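Local coordinates for glycolipid-binding domain-containing protein (Pseudomonas aeruginosa, PDB 2H1T) that is of unknown function but probably binds glycolipids or takes part in their metabolism, at residues I105-R117 with V172-F185. Numbering follows the deposited sequence.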
loop_
_atom_site.group_PDB
_atom_site.type_symbol
_atom_site.label_atom_id
_atom_site.label_comp_id
_atom_site.label_asym_id
_atom_site.label_seq_id
_atom_site.Cartn_x
_atom_site.Cartn_y
_atom_site.Cartn_z
ATOM N N ILE A 105 -3.919 -16.245 8.278
ATOM C CA ILE A 105 -3.732 -15.311 7.149
ATOM C C ILE A 105 -2.274 -14.913 7.229
ATOM O O ILE A 105 -1.823 -14.497 8.291
ATOM C CB ILE A 105 -4.559 -14.007 7.342
ATOM C CG1 ILE A 105 -6.079 -14.252 7.267
ATOM C CG2 ILE A 105 -4.154 -12.985 6.282
ATOM C CD1 ILE A 105 -6.915 -13.247 8.045
ATOM N N TRP A 106 -1.572 -14.971 6.099
ATOM C CA TRP A 106 -0.233 -14.341 5.932
ATOM C C TRP A 106 -0.463 -13.088 5.089
ATOM O O TRP A 106 -1.178 -13.140 4.090
ATOM C CB TRP A 106 0.775 -15.265 5.197
ATOM C CG TRP A 106 1.999 -14.525 4.740
ATOM C CD1 TRP A 106 2.245 -13.963 3.491
ATOM C CD2 TRP A 106 3.144 -14.192 5.547
ATOM N NE1 TRP A 106 3.461 -13.291 3.506
ATOM C CE2 TRP A 106 4.032 -13.431 4.743
ATOM C CE3 TRP A 106 3.483 -14.435 6.879
ATOM C CZ2 TRP A 106 5.245 -12.941 5.228
ATOM C CZ3 TRP A 106 4.701 -13.947 7.358
ATOM C CH2 TRP A 106 5.558 -13.211 6.533
ATOM N N PRO A 107 0.183 -11.979 5.439
ATOM C CA PRO A 107 1.033 -11.747 6.600
ATOM C C PRO A 107 0.311 -11.082 7.759
ATOM O O PRO A 107 0.200 -9.850 7.804
ATOM C CB PRO A 107 2.094 -10.807 6.024
ATOM C CG PRO A 107 1.400 -10.036 4.995
ATOM C CD PRO A 107 0.264 -10.848 4.481
ATOM N N SER A 108 -0.140 -11.874 8.731
ATOM C CA SER A 108 -0.776 -11.269 9.912
ATOM C C SER A 108 -0.558 -12.066 11.173
ATOM O O SER A 108 -0.910 -13.238 11.254
ATOM C CB SER A 108 -2.269 -11.049 9.727
ATOM O OG SER A 108 -2.887 -10.573 10.925
ATOM N N PRO A 109 -0.066 -11.396 12.221
ATOM C CA PRO A 109 0.056 -12.157 13.473
ATOM C C PRO A 109 -1.248 -12.172 14.279
ATOM O O PRO A 109 -1.350 -12.834 15.349
ATOM C CB PRO A 109 1.163 -11.400 14.200
ATOM C CG PRO A 109 0.949 -10.026 13.806
ATOM C CD PRO A 109 0.482 -10.035 12.362
ATOM N N PHE A 110 -2.268 -11.489 13.770
ATOM C CA PHE A 110 -3.596 -11.565 14.426
ATOM C C PHE A 110 -4.069 -12.992 14.586
ATOM O O PHE A 110 -4.527 -13.388 15.677
ATOM C CB PHE A 110 -4.677 -10.781 13.699
ATOM C CG PHE A 110 -6.052 -10.930 14.317
ATOM C CD1 PHE A 110 -6.255 -10.718 15.698
ATOM C CD2 PHE A 110 -7.122 -11.247 13.555
ATOM C CE1 PHE A 110 -7.501 -10.854 16.282
ATOM C CE2 PHE A 110 -8.378 -11.388 14.144
ATOM C CZ PHE A 110 -8.564 -11.194 15.498
ATOM N N THR A 111 -3.949 -13.774 13.515
ATOM C CA THR A 111 -4.626 -15.061 13.487
ATOM C C THR A 111 -4.073 -16.111 14.453
ATOM O O THR A 111 -4.751 -17.073 14.767
ATOM C CB THR A 111 -4.730 -15.618 12.048
ATOM O OG1 THR A 111 -3.427 -15.718 11.435
ATOM C CG2 THR A 111 -5.640 -14.712 11.218
ATOM N N ASN A 112 -2.879 -15.878 14.995
ATOM C CA ASN A 112 -2.325 -16.743 16.037
ATOM C C ASN A 112 -3.193 -16.732 17.312
ATOM O O ASN A 112 -3.140 -17.644 18.125
ATOM C CB ASN A 112 -0.913 -16.297 16.376
ATOM C CG ASN A 112 0.070 -16.495 15.228
ATOM O OD1 ASN A 112 0.348 -15.567 14.462
ATOM N ND2 ASN A 112 0.519 -17.704 15.058
ATOM N N THR A 113 -4.001 -15.688 17.462
ATOM C CA THR A 113 -4.892 -15.568 18.611
ATOM C C THR A 113 -5.971 -16.639 18.635
ATOM O O THR A 113 -6.333 -17.121 19.703
ATOM C CB THR A 113 -5.500 -14.166 18.631
ATOM O OG1 THR A 113 -4.442 -13.238 18.824
ATOM C CG2 THR A 113 -6.505 -13.986 19.768
ATOM N N PHE A 114 -6.373 -17.128 17.472
ATOM C CA PHE A 114 -7.484 -18.093 17.417
ATOM C C PHE A 114 -7.175 -19.386 18.132
ATOM O O PHE A 114 -7.931 -19.739 19.046
ATOM C CB PHE A 114 -7.988 -18.287 15.983
ATOM C CG PHE A 114 -8.697 -17.060 15.461
ATOM C CD1 PHE A 114 -9.981 -16.738 15.922
ATOM C CD2 PHE A 114 -8.070 -16.178 14.602
ATOM C CE1 PHE A 114 -10.650 -15.600 15.481
ATOM C CE2 PHE A 114 -8.733 -15.009 14.176
ATOM C CZ PHE A 114 -10.004 -14.713 14.626
ATOM N N PRO A 115 -6.088 -20.104 17.731
ATOM C CA PRO A 115 -5.817 -21.342 18.468
ATOM C C PRO A 115 -5.564 -21.104 19.951
ATOM O O PRO A 115 -6.014 -21.893 20.779
ATOM C CB PRO A 115 -4.597 -21.931 17.760
ATOM C CG PRO A 115 -4.628 -21.328 16.380
ATOM C CD PRO A 115 -5.179 -19.934 16.594
ATOM N N ILE A 116 -4.902 -19.989 20.279
ATOM C CA ILE A 116 -4.637 -19.657 21.668
ATOM C C ILE A 116 -5.925 -19.535 22.467
ATOM O O ILE A 116 -6.043 -20.114 23.527
ATOM C CB ILE A 116 -3.773 -18.397 21.786
ATOM C CG1 ILE A 116 -2.360 -18.726 21.292
ATOM C CG2 ILE A 116 -3.633 -17.922 23.248
ATOM C CD1 ILE A 116 -1.564 -17.490 20.901
ATOM N N ARG A 117 -6.888 -18.792 21.939
ATOM C CA ARG A 117 -8.113 -18.520 22.676
ATOM C C ARG A 117 -9.030 -19.708 22.609
ATOM O O ARG A 117 -9.764 -19.969 23.562
ATOM C CB ARG A 117 -8.814 -17.276 22.139
ATOM C CG ARG A 117 -8.099 -15.982 22.409
ATOM C CD ARG A 117 -8.092 -15.669 23.908
ATOM N NE ARG A 117 -9.417 -15.257 24.386
ATOM C CZ ARG A 117 -9.864 -13.995 24.407
ATOM N NH1 ARG A 117 -9.103 -12.991 24.013
ATOM N NH2 ARG A 117 -11.085 -13.722 24.835
ATOM N N VAL A 172 2.597 -13.003 23.743
ATOM C CA VAL A 172 1.220 -12.574 23.662
ATOM C C VAL A 172 0.790 -11.873 24.958
ATOM O O VAL A 172 1.402 -12.041 26.019
ATOM C CB VAL A 172 0.261 -13.742 23.311
ATOM C CG1 VAL A 172 0.762 -14.426 22.048
ATOM C CG2 VAL A 172 0.167 -14.805 24.448
ATOM N N ASP A 173 -0.261 -11.076 24.842
ATOM C CA ASP A 173 -0.814 -10.390 26.006
ATOM C C ASP A 173 -1.885 -11.237 26.618
ATOM O O ASP A 173 -2.154 -12.354 26.171
ATOM C CB ASP A 173 -1.314 -8.977 25.635
ATOM C CG ASP A 173 -2.502 -8.974 24.701
ATOM O OD1 ASP A 173 -3.213 -10.003 24.564
ATOM O OD2 ASP A 173 -2.720 -7.901 24.086
ATOM N N GLU A 174 -2.513 -10.715 27.664
ATOM C CA GLU A 174 -3.497 -11.481 28.389
ATOM C C GLU A 174 -4.742 -11.834 27.625
ATOM O O GLU A 174 -5.460 -12.732 28.048
ATOM C CB GLU A 174 -3.902 -10.749 29.645
ATOM C CG GLU A 174 -2.735 -10.419 30.542
ATOM C CD GLU A 174 -2.321 -8.966 30.405
ATOM O OE1 GLU A 174 -1.901 -8.594 29.272
ATOM O OE2 GLU A 174 -2.446 -8.217 31.437
ATOM N N GLN A 175 -5.009 -11.163 26.509
ATOM C CA GLN A 175 -6.110 -11.548 25.640
ATOM C C GLN A 175 -5.654 -12.471 24.495
ATOM O O GLN A 175 -6.445 -12.877 23.637
ATOM C CB GLN A 175 -6.817 -10.291 25.106
ATOM C CG GLN A 175 -7.588 -9.481 26.180
ATOM C CD GLN A 175 -6.666 -8.709 27.120
ATOM O OE1 GLN A 175 -5.689 -8.094 26.663
ATOM N NE2 GLN A 175 -6.952 -8.760 28.465
ATOM N N GLY A 176 -4.362 -12.778 24.452
ATOM C CA GLY A 176 -3.854 -13.708 23.456
ATOM C C GLY A 176 -3.473 -13.015 22.173
ATOM O O GLY A 176 -3.189 -13.665 21.184
ATOM N N LEU A 177 -3.447 -11.680 22.193
ATOM C CA LEU A 177 -2.963 -10.920 21.063
ATOM C C LEU A 177 -1.434 -10.868 21.069
ATOM O O LEU A 177 -0.810 -10.573 22.074
ATOM C CB LEU A 177 -3.564 -9.507 21.006
ATOM C CG LEU A 177 -5.035 -9.277 20.681
ATOM C CD1 LEU A 177 -5.364 -9.720 19.224
ATOM C CD2 LEU A 177 -5.989 -9.880 21.678
ATOM N N VAL A 178 -0.860 -11.113 19.903
ATOM C CA VAL A 178 0.562 -11.099 19.715
ATOM C C VAL A 178 1.154 -9.699 19.993
ATOM O O VAL A 178 0.707 -8.667 19.422
ATOM C CB VAL A 178 0.961 -11.601 18.287
ATOM C CG1 VAL A 178 2.422 -11.382 18.027
ATOM C CG2 VAL A 178 0.609 -13.056 18.083
ATOM N N ILE A 179 2.138 -9.676 20.875
ATOM C CA ILE A 179 3.018 -8.516 21.064
ATOM C C ILE A 179 4.202 -8.609 20.086
ATOM O O ILE A 179 4.407 -7.714 19.241
ATOM C CB ILE A 179 3.513 -8.419 22.568
ATOM C CG1 ILE A 179 2.309 -8.327 23.501
ATOM C CG2 ILE A 179 4.401 -7.144 22.819
ATOM C CD1 ILE A 179 2.685 -8.325 25.000
ATOM N N ASP A 180 4.986 -9.674 20.234
ATOM C CA ASP A 180 6.162 -9.939 19.399
ATOM C C ASP A 180 6.038 -11.295 18.762
ATOM O O ASP A 180 5.809 -12.278 19.411
ATOM C CB ASP A 180 7.453 -9.896 20.168
ATOM C CG ASP A 180 7.787 -8.525 20.679
ATOM O OD1 ASP A 180 7.531 -7.532 19.948
ATOM O OD2 ASP A 180 8.321 -8.434 21.807
ATOM N N TYR A 181 6.177 -11.291 17.464
ATOM C CA TYR A 181 6.368 -12.493 16.641
ATOM C C TYR A 181 7.821 -12.325 16.198
ATOM O O TYR A 181 8.119 -11.669 15.210
ATOM C CB TYR A 181 5.398 -12.509 15.471
ATOM C CG TYR A 181 5.261 -13.893 14.889
ATOM C CD1 TYR A 181 6.392 -14.653 14.575
ATOM C CD2 TYR A 181 4.003 -14.440 14.626
ATOM C CE1 TYR A 181 6.273 -15.924 14.026
ATOM C CE2 TYR A 181 3.867 -15.711 14.051
ATOM C CZ TYR A 181 5.003 -16.457 13.781
ATOM O OH TYR A 181 4.922 -17.720 13.235
ATOM N N PRO A 182 8.757 -12.882 16.960
ATOM C CA PRO A 182 10.141 -12.414 16.828
ATOM C C PRO A 182 10.726 -12.527 15.414
ATOM O O PRO A 182 10.671 -13.582 14.774
ATOM C CB PRO A 182 10.916 -13.275 17.848
ATOM C CG PRO A 182 9.820 -13.784 18.824
ATOM C CD PRO A 182 8.605 -13.942 17.979
ATOM N N GLY A 183 11.246 -11.393 14.933
ATOM C CA GLY A 183 11.857 -11.317 13.616
ATOM C C GLY A 183 10.852 -11.213 12.485
ATOM O O GLY A 183 11.257 -11.002 11.359
ATOM N N LEU A 184 9.545 -11.353 12.766
ATOM C CA LEU A 184 8.528 -11.226 11.730
ATOM C C LEU A 184 7.558 -10.057 11.938
ATOM O O LEU A 184 7.261 -9.363 10.971
ATOM C CB LEU A 184 7.707 -12.503 11.584
ATOM C CG LEU A 184 8.439 -13.653 10.903
ATOM C CD1 LEU A 184 7.448 -14.754 10.743
ATOM C CD2 LEU A 184 8.965 -13.249 9.590
ATOM N N PHE A 185 7.021 -9.886 13.147
ATOM C CA PHE A 185 6.078 -8.796 13.409
ATOM C C PHE A 185 6.303 -8.194 14.757
ATOM O O PHE A 185 6.674 -8.928 15.718
ATOM C CB PHE A 185 4.649 -9.295 13.368
ATOM C CG PHE A 185 4.271 -9.922 12.068
ATOM C CD1 PHE A 185 3.915 -9.131 10.971
ATOM C CD2 PHE A 185 4.254 -11.292 11.927
ATOM C CE1 PHE A 185 3.552 -9.711 9.753
ATOM C CE2 PHE A 185 3.890 -11.890 10.678
ATOM C CZ PHE A 185 3.559 -11.090 9.592
HETATM O O HOH W 1 -2.467 -11.769 17.604
#
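The backbones of 105-117 and 172-185 come nearest at T113 and G176, with CA atoms 5.3 Å apart, and at P109 and V178. The loop and short helix that follow strand 102-106 pack here on a type I beta turn, D173 to G176, and on the last strands of the mixed sheet. This joins parts of the sheet that lie at its two outer ends within the chain.

P109 lies over the ring of F185. Its CD stands 3.8 Å from the ring centroid and 11° off the normal, a CH-pi contact. P107, joined to W106 by a cis peptide bond, sets its CB at the edge of that ring. W106 reaches F185 obliquely: W106 CZ3 is 3.8 Å from F185 CZ and the planes are at 60°; its NE1 is hydrogen-bonded to E40. W14 of the second subunit meets both rings, and F185 pairs with a strand of that chain, so the sheet runs on across the interface.

V178 fits its two methyls against P109 and N112. CG2 is 3.4 Å from P109 O and also touches N112 CB, while CG1, anti to the backbone N (chi1 171°), meets P109 CB. L177 CD1 approaches the edge of the F110 ring in its plane.

Water 1 ties the backbones together: it donates to P109 O and T113 OG1 and accepts from V178 N at 2.9 Å. T113 OG1 in turn donates to G176 O from above the carbonyl plane. D173 OD1 forms an Asx turn with Q175 N and also accepts from L177 N, the two donors coming from opposite faces of the carboxylate. The R117 chain bends at chi2 and chi3, which lets NH1 donate a hydrogen bond to Q175 O at 2.7 Å, the oxygen lying near the guanidinium plane.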